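Local coordinates for outer membrane porin protein 32 (Delftia acidovorans, PDB 2FGQ), which forms trimeric, anion-selective channels across the bacterial outer membrane and binds malate within its pore, at residues L90-V95 and G131-N136; Y104-A109 and K218-L223; V168-G173 and Q191-V196; S240-A245 and K256-L261; Y262-I267 and D299-G304. All blocks are in the same frame, centred on the assembly; numbering follows the deposited sequence.

Interaction 1: L90-V95 and G131-N136; sequences LGRDLV and GIRANN. With CA (calcium ion), chain C; MLT (D-malate), chain H.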
# COMPACT_ATOMS: atom_id res chain seq x y z
N LEU A 90 -4.97 19.07 -9.72
CA LEU A 90 -3.54 18.80 -9.64
C LEU A 90 -3.30 17.40 -9.13
O LEU A 90 -3.81 17.06 -8.06
CB LEU A 90 -2.86 19.72 -8.62
CG LEU A 90 -2.47 21.18 -8.89
CD1 LEU A 90 -3.19 21.88 -9.91
CD2 LEU A 90 -2.22 22.01 -7.62
N GLY A 91 -2.44 16.65 -9.83
CA GLY A 91 -2.06 15.32 -9.41
C GLY A 91 -2.25 14.27 -10.49
O GLY A 91 -2.87 14.49 -11.57
N ARG A 92 -1.74 13.09 -10.22
CA ARG A 92 -1.88 11.99 -11.15
C ARG A 92 -3.36 11.67 -11.43
O ARG A 92 -4.19 11.61 -10.53
CB ARG A 92 -1.22 10.74 -10.59
CG ARG A 92 -1.29 9.61 -11.66
CD ARG A 92 -0.47 8.47 -11.35
NE ARG A 92 -0.73 7.35 -12.21
CZ ARG A 92 -0.09 7.10 -13.34
NH1 ARG A 92 0.79 7.95 -13.87
NH2 ARG A 92 -0.36 5.98 -13.97
N ASP A 93 -3.67 11.48 -12.70
CA ASP A 93 -5.03 11.21 -13.13
C ASP A 93 -4.99 10.74 -14.55
O ASP A 93 -3.95 10.80 -15.24
CB ASP A 93 -5.80 12.53 -13.03
CG ASP A 93 -7.30 12.38 -12.99
OD1 ASP A 93 -7.91 11.25 -13.07
OD2 ASP A 93 -7.98 13.44 -12.87
N LEU A 94 -6.14 10.28 -15.01
CA LEU A 94 -6.37 10.22 -16.46
C LEU A 94 -6.08 11.56 -17.12
O LEU A 94 -6.45 12.60 -16.59
CB LEU A 94 -7.82 9.83 -16.76
CG LEU A 94 -8.25 8.43 -16.34
CD1 LEU A 94 -9.76 8.36 -16.43
CD2 LEU A 94 -7.60 7.42 -17.22
N VAL A 95 -5.37 11.53 -18.24
CA VAL A 95 -5.20 12.77 -19.00
C VAL A 95 -6.53 13.09 -19.72
O VAL A 95 -7.34 12.22 -19.90
CB VAL A 95 -4.03 12.67 -20.02
CG1 VAL A 95 -2.71 12.47 -19.25
CG2 VAL A 95 -4.23 11.58 -21.05
N GLY A 131 -0.68 6.37 -23.08
CA GLY A 131 -1.45 7.59 -23.24
C GLY A 131 -2.66 7.72 -22.35
O GLY A 131 -3.54 8.54 -22.61
N ILE A 132 -2.73 6.92 -21.27
CA ILE A 132 -3.93 6.90 -20.43
C ILE A 132 -3.84 7.88 -19.22
O ILE A 132 -4.72 8.71 -19.04
CB ILE A 132 -4.27 5.47 -20.01
CG1 ILE A 132 -4.56 4.61 -21.23
CG2 ILE A 132 -5.44 5.50 -19.06
CD1 ILE A 132 -4.83 3.14 -20.96
N ARG A 133 -2.81 7.77 -18.39
CA ARG A 133 -2.64 8.63 -17.25
C ARG A 133 -1.29 9.36 -17.33
O ARG A 133 -0.43 8.98 -18.12
CB ARG A 133 -2.69 7.82 -15.97
CG ARG A 133 -4.06 7.30 -15.64
CD ARG A 133 -4.12 6.47 -14.35
NE ARG A 133 -5.52 6.18 -14.01
CZ ARG A 133 -6.26 5.26 -14.58
NH1 ARG A 133 -5.73 4.43 -15.48
NH2 ARG A 133 -7.53 5.16 -14.25
N ALA A 134 -1.11 10.37 -16.49
CA ALA A 134 0.17 11.04 -16.35
C ALA A 134 0.46 11.41 -14.91
O ALA A 134 -0.44 11.88 -14.21
CB ALA A 134 0.19 12.35 -17.17
N ASN A 135 1.71 11.25 -14.51
CA ASN A 135 2.25 11.91 -13.32
C ASN A 135 2.37 13.41 -13.55
O ASN A 135 2.49 13.88 -14.68
CB ASN A 135 3.64 11.37 -12.98
CG ASN A 135 3.68 9.86 -12.66
OD1 ASN A 135 4.68 9.15 -12.92
ND2 ASN A 135 2.66 9.39 -12.09
N ASN A 136 2.35 14.14 -12.45
CA ASN A 136 2.72 15.57 -12.47
C ASN A 136 1.80 16.37 -13.37
O ASN A 136 2.23 17.37 -13.99
CB ASN A 136 4.14 15.73 -12.99
CG ASN A 136 5.14 14.82 -12.23
OD1 ASN A 136 5.09 14.73 -11.00
ND2 ASN A 136 6.00 14.10 -12.97
CA CA C . 6.69 15.47 -9.48
C1 MLT H . -9.67 3.07 -16.08
O1 MLT H . -10.23 1.88 -15.82
O2 MLT H . -10.20 4.18 -15.67
C2 MLT H . -8.45 3.23 -16.91
O3 MLT H . -7.54 2.20 -16.65
C3 MLT H . -8.87 3.36 -18.36
C4 MLT H . -10.01 4.35 -18.40
O4 MLT H . -10.92 4.44 -17.46
O5 MLT H . -10.12 5.19 -19.35
O HOH W 1 7.56 13.16 -9.40

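Interaction 2: Y104-A109 and K218-L223; sequences YDLFSA and KLSGLL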
# COMPACT_ATOMS: atom_id res chain seq x y z
N TYR A 104 -16.24 6.33 -25.35
CA TYR A 104 -16.86 5.77 -26.56
C TYR A 104 -16.67 4.25 -26.70
O TYR A 104 -17.27 3.61 -27.55
CB TYR A 104 -16.34 6.49 -27.81
CG TYR A 104 -16.68 7.94 -27.76
CD1 TYR A 104 -17.97 8.35 -28.04
CD2 TYR A 104 -15.75 8.89 -27.38
CE1 TYR A 104 -18.32 9.65 -27.93
CE2 TYR A 104 -16.07 10.21 -27.30
CZ TYR A 104 -17.38 10.60 -27.56
OH TYR A 104 -17.73 11.94 -27.48
N ASP A 105 -15.82 3.67 -25.85
CA ASP A 105 -15.61 2.24 -25.81
C ASP A 105 -16.72 1.60 -24.97
O ASP A 105 -16.85 1.90 -23.79
CB ASP A 105 -14.27 2.02 -25.13
CG ASP A 105 -13.79 0.60 -25.15
OD1 ASP A 105 -14.45 -0.35 -25.59
OD2 ASP A 105 -12.63 0.37 -24.71
N LEU A 106 -17.49 0.71 -25.56
CA LEU A 106 -18.60 0.10 -24.84
C LEU A 106 -18.20 -0.86 -23.74
O LEU A 106 -19.03 -1.19 -22.88
CB LEU A 106 -19.48 -0.61 -25.85
CG LEU A 106 -20.64 0.16 -26.48
CD1 LEU A 106 -20.56 1.63 -26.41
CD2 LEU A 106 -20.85 -0.36 -27.85
N PHE A 107 -16.93 -1.26 -23.76
CA PHE A 107 -16.35 -2.17 -22.77
C PHE A 107 -15.46 -1.42 -21.81
O PHE A 107 -14.79 -2.03 -20.98
CB PHE A 107 -15.58 -3.28 -23.48
CG PHE A 107 -16.48 -4.26 -24.14
CD1 PHE A 107 -17.02 -5.30 -23.40
CD2 PHE A 107 -16.82 -4.13 -25.45
CE1 PHE A 107 -17.85 -6.20 -24.00
CE2 PHE A 107 -17.70 -5.03 -26.06
CZ PHE A 107 -18.21 -6.05 -25.33
N SER A 108 -15.48 -0.10 -21.91
CA SER A 108 -14.96 0.78 -20.82
C SER A 108 -13.48 0.57 -20.55
O SER A 108 -13.03 0.67 -19.39
CB SER A 108 -15.74 0.55 -19.53
OG SER A 108 -17.13 0.54 -19.74
N ALA A 109 -12.74 0.32 -21.62
CA ALA A 109 -11.30 0.27 -21.58
C ALA A 109 -10.84 -0.78 -20.58
O ALA A 109 -9.75 -0.67 -20.05
CB ALA A 109 -10.68 1.67 -21.24
N LYS A 218 -27.58 1.92 -28.39
CA LYS A 218 -26.58 2.99 -28.51
C LYS A 218 -25.55 2.54 -29.55
O LYS A 218 -25.16 1.38 -29.58
CB LYS A 218 -25.93 3.23 -27.16
CG LYS A 218 -24.78 4.21 -27.16
CD LYS A 218 -24.31 4.54 -25.73
CE LYS A 218 -23.29 5.66 -25.76
NZ LYS A 218 -22.68 5.91 -24.39
N LEU A 219 -25.15 3.46 -30.41
CA LEU A 219 -24.11 3.23 -31.39
C LEU A 219 -22.94 4.14 -31.04
O LEU A 219 -23.13 5.30 -30.71
CB LEU A 219 -24.66 3.61 -32.77
CG LEU A 219 -23.75 3.35 -33.97
CD1 LEU A 219 -23.51 1.84 -34.23
CD2 LEU A 219 -24.41 4.05 -35.19
N SER A 220 -21.73 3.60 -31.16
CA SER A 220 -20.54 4.34 -30.76
C SER A 220 -19.37 3.99 -31.68
O SER A 220 -19.24 2.86 -32.08
CB SER A 220 -20.20 3.96 -29.31
OG SER A 220 -19.26 4.88 -28.78
N GLY A 221 -18.56 4.97 -32.03
CA GLY A 221 -17.40 4.78 -32.88
C GLY A 221 -16.20 5.64 -32.44
O GLY A 221 -16.35 6.69 -31.80
N LEU A 222 -15.01 5.17 -32.80
CA LEU A 222 -13.75 5.84 -32.40
C LEU A 222 -12.78 5.60 -33.57
O LEU A 222 -12.71 4.49 -34.11
CB LEU A 222 -13.17 5.19 -31.14
CG LEU A 222 -13.34 5.69 -29.69
CD1 LEU A 222 -12.77 4.70 -28.69
CD2 LEU A 222 -12.67 7.04 -29.43
N LEU A 223 -12.04 6.63 -33.94
CA LEU A 223 -10.89 6.55 -34.84
C LEU A 223 -9.70 7.18 -34.14
O LEU A 223 -9.84 8.22 -33.51
CB LEU A 223 -11.15 7.37 -36.10
CG LEU A 223 -12.43 7.08 -36.84
CD1 LEU A 223 -12.67 8.20 -37.81
CD2 LEU A 223 -12.27 5.74 -37.54

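Interaction 3: V168-G173 and Q191-V196; sequences VGRYIG and QQKTAV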
# COMPACT_ATOMS: atom_id res chain seq x y z
N VAL A 168 11.28 13.19 -20.67
CA VAL A 168 10.41 12.02 -20.68
C VAL A 168 9.22 12.24 -19.75
O VAL A 168 9.40 12.72 -18.63
CB VAL A 168 11.16 10.73 -20.28
CG1 VAL A 168 10.23 9.54 -20.26
CG2 VAL A 168 12.30 10.46 -21.25
N GLY A 169 8.02 11.92 -20.22
CA GLY A 169 6.81 12.02 -19.43
C GLY A 169 6.01 13.28 -19.61
O GLY A 169 4.89 13.39 -19.13
N ARG A 170 6.56 14.27 -20.30
CA ARG A 170 5.79 15.46 -20.59
C ARG A 170 4.53 15.08 -21.36
O ARG A 170 4.58 14.25 -22.25
CB ARG A 170 6.62 16.46 -21.38
CG ARG A 170 5.96 17.81 -21.55
CD ARG A 170 6.67 18.73 -22.46
NE ARG A 170 7.95 19.09 -21.91
CZ ARG A 170 8.93 19.69 -22.58
NH1 ARG A 170 8.79 19.95 -23.88
NH2 ARG A 170 10.05 20.02 -21.94
N TYR A 171 3.43 15.72 -21.01
CA TYR A 171 2.15 15.61 -21.72
C TYR A 171 1.62 16.99 -21.98
O TYR A 171 1.61 17.83 -21.10
CB TYR A 171 1.10 14.84 -20.91
CG TYR A 171 -0.30 14.83 -21.47
CD1 TYR A 171 -1.21 15.84 -21.14
CD2 TYR A 171 -0.72 13.83 -22.31
CE1 TYR A 171 -2.50 15.86 -21.66
CE2 TYR A 171 -2.02 13.84 -22.86
CZ TYR A 171 -2.90 14.88 -22.53
OH TYR A 171 -4.20 14.88 -22.98
N ILE A 172 1.17 17.20 -23.21
CA ILE A 172 0.38 18.40 -23.53
C ILE A 172 -0.78 17.94 -24.40
O ILE A 172 -0.56 17.26 -25.39
CB ILE A 172 1.20 19.45 -24.27
CG1 ILE A 172 0.37 20.70 -24.58
CG2 ILE A 172 1.74 18.92 -25.53
CD1 ILE A 172 -0.21 21.29 -23.45
N GLY A 173 -2.00 18.25 -24.03
CA GLY A 173 -3.09 17.72 -24.81
C GLY A 173 -4.42 18.22 -24.33
O GLY A 173 -4.53 18.87 -23.32
N GLN A 191 0.34 15.25 -27.30
CA GLN A 191 1.74 14.89 -27.52
C GLN A 191 2.39 14.55 -26.17
O GLN A 191 2.27 15.31 -25.23
CB GLN A 191 2.51 16.02 -28.18
CG GLN A 191 3.95 15.61 -28.47
CD GLN A 191 4.70 16.63 -29.21
OE1 GLN A 191 5.23 17.53 -28.60
NE2 GLN A 191 4.77 16.50 -30.54
N GLN A 192 3.06 13.41 -26.13
CA GLN A 192 3.93 13.05 -25.01
C GLN A 192 5.37 12.99 -25.48
O GLN A 192 5.65 12.68 -26.63
CB GLN A 192 3.54 11.72 -24.34
CG GLN A 192 2.28 11.78 -23.68
CD GLN A 192 1.81 10.47 -23.01
OE1 GLN A 192 0.61 10.31 -22.81
NE2 GLN A 192 2.75 9.60 -22.59
N LYS A 193 6.29 13.31 -24.57
CA LYS A 193 7.71 13.08 -24.82
C LYS A 193 8.10 11.72 -24.24
O LYS A 193 7.77 11.40 -23.11
CB LYS A 193 8.54 14.19 -24.19
CG LYS A 193 8.31 15.57 -24.76
CD LYS A 193 8.85 15.69 -26.17
CE LYS A 193 8.63 17.05 -26.80
NZ LYS A 193 9.39 17.11 -28.12
N THR A 194 8.87 10.97 -25.00
CA THR A 194 9.35 9.69 -24.56
C THR A 194 10.68 9.32 -25.18
O THR A 194 11.37 10.16 -25.75
CB THR A 194 8.26 8.65 -24.75
OG1 THR A 194 8.61 7.44 -24.03
CG2 THR A 194 7.99 8.28 -26.21
N ALA A 195 11.04 8.05 -25.04
CA ALA A 195 12.20 7.48 -25.72
C ALA A 195 11.85 6.10 -26.19
O ALA A 195 11.07 5.40 -25.54
CB ALA A 195 13.45 7.47 -24.79
N VAL A 196 12.46 5.68 -27.29
CA VAL A 196 12.34 4.30 -27.77
C VAL A 196 13.75 3.85 -28.05
O VAL A 196 14.51 4.53 -28.77
CB VAL A 196 11.54 4.26 -29.07
CG1 VAL A 196 11.56 2.82 -29.59
CG2 VAL A 196 10.12 4.77 -28.85

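Interaction 4: S240-A245 and K256-L261; sequences SYMLGA and KLQYAL. With SO4 (sulfate ion), chain F.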
# COMPACT_ATOMS: atom_id res chain seq x y z
N SER A 240 -6.12 3.05 -35.52
CA SER A 240 -7.02 2.18 -34.77
C SER A 240 -8.46 2.63 -34.95
O SER A 240 -8.74 3.82 -34.93
CB SER A 240 -6.67 2.18 -33.27
OG SER A 240 -5.33 1.76 -33.03
N TYR A 241 -9.36 1.69 -35.17
CA TYR A 241 -10.75 1.99 -35.50
C TYR A 241 -11.67 1.09 -34.68
O TYR A 241 -11.34 -0.06 -34.44
CB TYR A 241 -11.03 1.62 -36.96
CG TYR A 241 -10.07 2.18 -38.00
CD1 TYR A 241 -8.84 1.60 -38.23
CD2 TYR A 241 -10.45 3.23 -38.79
CE1 TYR A 241 -7.99 2.09 -39.20
CE2 TYR A 241 -9.59 3.74 -39.78
CZ TYR A 241 -8.35 3.16 -39.96
OH TYR A 241 -7.50 3.62 -40.95
N MET A 242 -12.82 1.61 -34.26
CA MET A 242 -13.78 0.77 -33.50
C MET A 242 -15.19 1.26 -33.79
O MET A 242 -15.43 2.46 -33.98
CB MET A 242 -13.43 0.87 -32.02
CG MET A 242 -14.39 0.45 -30.98
SD MET A 242 -14.45 1.91 -29.70
CE MET A 242 -16.07 2.29 -30.29
N LEU A 243 -16.10 0.30 -33.88
CA LEU A 243 -17.54 0.55 -33.99
C LEU A 243 -18.22 -0.46 -33.10
O LEU A 243 -17.92 -1.65 -33.15
CB LEU A 243 -18.03 0.35 -35.43
CG LEU A 243 -19.46 0.83 -35.72
CD1 LEU A 243 -19.66 2.29 -35.39
CD2 LEU A 243 -19.77 0.64 -37.19
N GLY A 244 -19.15 0.03 -32.29
CA GLY A 244 -19.90 -0.84 -31.41
C GLY A 244 -21.33 -0.41 -31.20
O GLY A 244 -21.72 0.73 -31.47
N ALA A 245 -22.10 -1.35 -30.68
CA ALA A 245 -23.48 -1.09 -30.31
C ALA A 245 -23.80 -1.80 -29.01
O ALA A 245 -23.26 -2.86 -28.72
CB ALA A 245 -24.41 -1.56 -31.38
N LYS A 256 -23.77 -6.10 -25.61
CA LYS A 256 -22.80 -5.22 -26.26
C LYS A 256 -22.03 -5.98 -27.33
O LYS A 256 -21.64 -7.13 -27.15
CB LYS A 256 -21.76 -4.67 -25.26
CG LYS A 256 -22.28 -4.01 -24.02
CD LYS A 256 -21.11 -3.88 -23.03
CE LYS A 256 -21.54 -3.46 -21.71
NZ LYS A 256 -20.33 -3.11 -20.92
N LEU A 257 -21.77 -5.31 -28.46
CA LEU A 257 -21.01 -5.87 -29.55
C LEU A 257 -20.08 -4.79 -30.10
O LEU A 257 -20.52 -3.68 -30.38
CB LEU A 257 -22.00 -6.30 -30.64
CG LEU A 257 -21.82 -7.41 -31.66
CD1 LEU A 257 -22.36 -7.09 -33.08
CD2 LEU A 257 -20.60 -8.23 -31.65
N GLN A 258 -18.80 -5.13 -30.24
CA GLN A 258 -17.83 -4.15 -30.72
C GLN A 258 -16.85 -4.80 -31.66
O GLN A 258 -16.39 -5.92 -31.44
CB GLN A 258 -17.09 -3.55 -29.53
CG GLN A 258 -16.35 -2.27 -29.84
CD GLN A 258 -15.98 -1.53 -28.54
OE1 GLN A 258 -14.84 -1.63 -28.06
NE2 GLN A 258 -16.93 -0.80 -27.99
N TYR A 259 -16.57 -4.08 -32.74
CA TYR A 259 -15.58 -4.47 -33.73
C TYR A 259 -14.45 -3.46 -33.73
O TYR A 259 -14.71 -2.26 -33.66
CB TYR A 259 -16.23 -4.52 -35.15
CG TYR A 259 -15.21 -4.72 -36.25
CD1 TYR A 259 -14.74 -5.98 -36.57
CD2 TYR A 259 -14.64 -3.62 -36.91
CE1 TYR A 259 -13.75 -6.15 -37.54
CE2 TYR A 259 -13.68 -3.78 -37.90
CZ TYR A 259 -13.23 -5.05 -38.20
OH TYR A 259 -12.26 -5.23 -39.17
N ALA A 260 -13.21 -3.92 -33.82
CA ALA A 260 -12.07 -3.02 -33.91
C ALA A 260 -11.05 -3.55 -34.91
O ALA A 260 -10.96 -4.74 -35.21
CB ALA A 260 -11.40 -2.84 -32.54
N LEU A 261 -10.31 -2.60 -35.47
CA LEU A 261 -9.24 -2.89 -36.40
C LEU A 261 -8.01 -2.06 -35.99
O LEU A 261 -8.13 -0.85 -35.74
CB LEU A 261 -9.70 -2.48 -37.81
CG LEU A 261 -8.72 -2.68 -38.97
CD1 LEU A 261 -7.69 -1.67 -39.07
CD2 LEU A 261 -8.11 -4.00 -39.04
S SO4 F . -21.81 -1.51 -17.99
O1 SO4 F . -22.84 -2.09 -17.11
O2 SO4 F . -22.17 -1.77 -19.39
O3 SO4 F . -21.79 -0.06 -17.79
O4 SO4 F . -20.49 -2.07 -17.69

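Interaction 5: Y262-I267 and D299-G304; sequences YDQKAI and DASTLG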
# COMPACT_ATOMS: atom_id res chain seq x y z
N TYR A 262 -6.84 -2.69 -35.99
CA TYR A 262 -5.57 -2.06 -35.66
C TYR A 262 -4.62 -2.27 -36.83
O TYR A 262 -4.20 -3.39 -37.13
CB TYR A 262 -5.00 -2.66 -34.37
CG TYR A 262 -6.02 -2.65 -33.27
CD1 TYR A 262 -6.37 -1.48 -32.66
CD2 TYR A 262 -6.71 -3.81 -32.92
CE1 TYR A 262 -7.34 -1.43 -31.68
CE2 TYR A 262 -7.68 -3.79 -31.92
CZ TYR A 262 -7.98 -2.59 -31.29
OH TYR A 262 -8.95 -2.53 -30.33
N ASP A 263 -4.31 -1.16 -37.49
CA ASP A 263 -3.45 -1.13 -38.65
C ASP A 263 -2.08 -0.64 -38.24
O ASP A 263 -1.85 0.55 -38.05
CB ASP A 263 -4.06 -0.26 -39.73
CG ASP A 263 -3.32 -0.35 -41.03
OD1 ASP A 263 -2.33 -1.12 -41.14
OD2 ASP A 263 -3.69 0.32 -42.01
N GLN A 264 -1.17 -1.60 -38.06
CA GLN A 264 0.13 -1.40 -37.48
C GLN A 264 1.15 -1.20 -38.59
O GLN A 264 1.69 -2.16 -39.12
CB GLN A 264 0.48 -2.62 -36.61
CG GLN A 264 -0.52 -2.79 -35.49
CD GLN A 264 -0.64 -4.24 -35.03
OE1 GLN A 264 -1.53 -5.01 -35.51
NE2 GLN A 264 0.24 -4.62 -34.13
N LYS A 265 1.38 0.05 -38.95
CA LYS A 265 2.17 0.37 -40.16
C LYS A 265 3.60 -0.07 -40.09
O LYS A 265 4.20 -0.41 -41.12
CB LYS A 265 2.10 1.85 -40.54
CG LYS A 265 0.71 2.33 -40.73
CD LYS A 265 0.02 1.67 -41.90
CE LYS A 265 -1.15 2.47 -42.40
NZ LYS A 265 -1.85 1.79 -43.53
N ALA A 266 4.18 -0.10 -38.90
CA ALA A 266 5.58 -0.40 -38.79
C ALA A 266 5.88 -1.86 -39.12
O ALA A 266 7.03 -2.17 -39.44
CB ALA A 266 6.11 -0.04 -37.40
N ILE A 267 4.89 -2.74 -39.01
CA ILE A 267 5.05 -4.14 -39.36
C ILE A 267 4.13 -4.55 -40.53
O ILE A 267 3.96 -5.74 -40.80
CB ILE A 267 4.80 -5.05 -38.08
CG1 ILE A 267 3.44 -4.74 -37.46
CG2 ILE A 267 5.91 -4.81 -37.09
CD1 ILE A 267 2.94 -5.79 -36.54
N ASP A 299 -0.45 -11.58 -40.71
CA ASP A 299 0.94 -11.35 -41.03
C ASP A 299 1.84 -11.33 -39.79
O ASP A 299 1.92 -12.36 -39.08
CB ASP A 299 1.04 -10.09 -41.89
CG ASP A 299 0.28 -10.23 -43.18
OD1 ASP A 299 0.49 -11.26 -43.85
OD2 ASP A 299 -0.54 -9.38 -43.62
N ALA A 300 2.47 -10.21 -39.48
CA ALA A 300 3.42 -10.14 -38.38
C ALA A 300 2.81 -9.71 -37.03
O ALA A 300 3.49 -9.60 -36.02
CB ALA A 300 4.58 -9.23 -38.73
N SER A 301 1.53 -9.41 -37.04
CA SER A 301 0.84 -8.96 -35.82
C SER A 301 0.77 -10.06 -34.78
O SER A 301 0.53 -11.23 -35.11
CB SER A 301 -0.55 -8.44 -36.18
OG SER A 301 -1.21 -7.87 -35.06
N THR A 302 0.98 -9.67 -33.53
CA THR A 302 1.08 -10.57 -32.38
C THR A 302 0.23 -10.12 -31.18
O THR A 302 0.55 -10.47 -30.04
CB THR A 302 2.54 -10.69 -31.88
OG1 THR A 302 3.06 -9.40 -31.60
CG2 THR A 302 3.45 -11.33 -32.92
N LEU A 303 -0.81 -9.33 -31.43
CA LEU A 303 -1.64 -8.82 -30.36
C LEU A 303 -2.40 -9.90 -29.63
O LEU A 303 -2.91 -10.84 -30.23
CB LEU A 303 -2.61 -7.76 -30.87
CG LEU A 303 -1.97 -6.52 -31.49
CD1 LEU A 303 -3.09 -5.61 -31.98
CD2 LEU A 303 -1.03 -5.77 -30.52
N GLY A 304 -2.52 -9.72 -28.33
CA GLY A 304 -3.29 -10.62 -27.50
C GLY A 304 -4.38 -9.93 -26.71
O GLY A 304 -4.29 -8.73 -26.37
O HOH W 2 1.53 -6.87 -33.12

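Interaction 1: L90-V95 and G131-N136
The carbonyl O of I132 is gripped by V95 N, 3.0 Å away, by S98 OG and, more softly, by the CA-H of L94. A134 N gives its hydrogen to D93 O at 3.1 Å, a second antiparallel rung. L94 lays CD2 over the centre of the R133 guanidinium, 3.7 Å from R133 CZ, while D-malate lies at its edge: R133 NH1 meets O3, near the plane, at 3.1 Å, almost straight (175°), and R133 NH2 meets O2 at 3.2 Å. R75 O takes R133 NE. R92, with CG anti to the backbone N (chi1 -175°) and an extended chain, crosses R133 and brings NH2 3.6 Å from R133 CB. A leucine in its place would probably leave D128 without its ion-pair mate and K74 O without the N-H of NE. N136 OD1 binds calcium at 2.3 Å, beside E158 and, from a neighbouring subunit, L29, D64 and G309. Strand 93-94 leads from barrel strand 86-90 into helix 96-101, and strand 133-134 runs on towards barrel strand 137-141.

Interaction 2: Y104-A109 and K218-L223
Y104 and L106 belong to the long loop that folds into the porin barrel and narrows the channel, and here they meet S220 and L222 on the barrel wall, strand 218-230. The one hydrogen bond between the two segments runs from S220 OG to Y104 O, 2.7 Å long, and it arrives in the carbonyl plane on a lone pair. The serine hydroxyl lies anti to the backbone N (chi1 -166°), which carries it off the strand towards the loop and places it at the edge of the tyrosine ring, 3.8 Å from Y104 CD1. Beside it, L222 crosses Y104 at about a right angle, with L222 CG 3.6 Å from Y104 CB. L106 reaches back on the other flank, its CD1 3.7 Å from S220 CB. The Y104 ring leads away, and its OH bonds S184 and S186.

Next along the loop, D105 opens a type I turn and an Asx turn: F107 N meets D105 OD1 at 3.2 Å and A109 N meets D105 OD2 at 3.1 Å, both from above the carboxylate plane. F115 N also bonds OD2, and A109 touches the bound malate. With several N-H groups turned on it, the D105 carboxylate would probably be favoured in its charged form. Between the segments one hydroxyl and a few apolar carbons make the join, and Y104 OH and L106 O bond other wall strands.

Interaction 3: V168-G173 and Q191-V196
R170 and K193 lie side by side and point the same way, R170 CB 3.9 Å from K193 CG. Their ends part, NH1 of R170 staying 5.1 Å from NZ of K193: the R170 chain, CG anti to the backbone N (chi1 -172°), bends at chi3 to pair with D157, and the K193 ammonium pairs with D202. On the face of Y171 and Q192 the side chains cross at a slant. Q192 OE1 comes to the ring edge, 3.8 Å from Y171 CD2, amide and ring planes 65° apart; T97 bonds the tyrosine OH and D128 O takes Q192 NE2. On the other face, I172 CG2 sits 4.0 Å from Q191 CB. Between the strands, the backbones bond twice at I172 and Q191. G169 N reaches K193 O at 2.9 Å and K193 N reaches R170 O at 3.0 Å, two residues against one. With G169 at positive phi (96°), this fits a G1 beta bulge where strand 171-179 begins its hairpin with strand 183-196 in the porin barrel.

Interaction 4: S240-A245 and K256-L261
M242 lies across Q258, its CG against the glutamine CG and CD, each 3.5 Å from it, on the inner face of a beta hairpin in the barrel wall. CG stands anti to the backbone N (chi1 164°), and the chain then bends so that the sulfur stays beside the Q258 amide. With an alanine in place of this glutamine, M242 is likely to lose the group it lies across and be less firmly held from that side, and L106 a packing partner. G244 faces Q258 across the strands, and any side chain there would be tight against L257 O, which already lies 3.1 Å from G244 CA.

Six backbone hydrogen bonds join 240-245 to 256-261, parts of strands 235-249 and 253-264, two at each of the hydrogen-bonded pairs Y241 with L261, L243 with Y259 and A245 with L257. The bond from Y259 N to L243 O, 2.8 Å, is practically straight (179°). These same residues make up the outer face, consistent with a surface turned to lipid. There Y241 and L261 run side by side, Y241 CD1 touching L261 CD1 at 3.6 Å, while L261 O sits at the ring edge. Y259 sends its OH to H272.

At the hairpin's other end K256 reaches L106 O of the channel loop and a sulfate, probably from the crystallisation liquor, whose O2 lies 2.7 Å from K256 NZ.

Interaction 5: Y262-I267 and D299-G304
Q264 and S301 share the polar link of this contact: S301 OG donates to Q264 OE1 over 2.9 Å, entering in the plane of the amide carbonyl, on a lone pair. The other end of the amide is tied indirectly. Q264 NE2 gives a hydrogen to a water at 2.8 Å, and the same water accepts from T302 N at 2.9 Å, bridging the two segments. L303 comes at the glutamine from the opposite direction, its CG 3.9 Å from Q264 NE2, and its CD1 also reaches the Y262 ring at a slant, 4.2 Å from Y262 CD2. On the far flank I267 lays CD1 against the loop backbone, 3.9 Å from S301 CA; its CG1 sits between the backbone N and the carbonyl carbon (chi1 55°), which swings the chain towards the loop.

Further out, N297 at the end of strand 286-297 also bonds S301 OG, W121 packs on Q264, and M116 N holds the Y262 hydroxyl. The contact joins the end of barrel strand 253-264 and the turn after it, which a 2.8 Å K265 NZ to D263 OD2 salt bridge links, to the loop between strands 286-297 and 320-331.

With a hydroxyl donor at its oxygen and a water at its nitrogen, the buried amide is matched at both ends, which is likely to fix the way it faces, while L303 supplies an apolar cover.

Overall arrangement
Following the chain, 90-95 meets 131-136 and closes the base of the long channel loop. Interaction 2 starts inside that loop, at 104-109, and ends far on at 218-223, crossing interaction 1 and fastening the loop to the opposite wall. Within its span sits interaction 3, a hairpin contact whose Y171 and Q192 pack on V95 and G131 of interaction 1. Interactions 4 and 5 follow in series. Interaction 4 joins strands 235-249 and 253-264 and is bonded by its backbone to the strand of interaction 2, their centres about 7 Å apart. Interaction 5 continues strand 253-264 to its end, touches interaction 4 through S240 and Y262, and ties in the loop before strand 320-331.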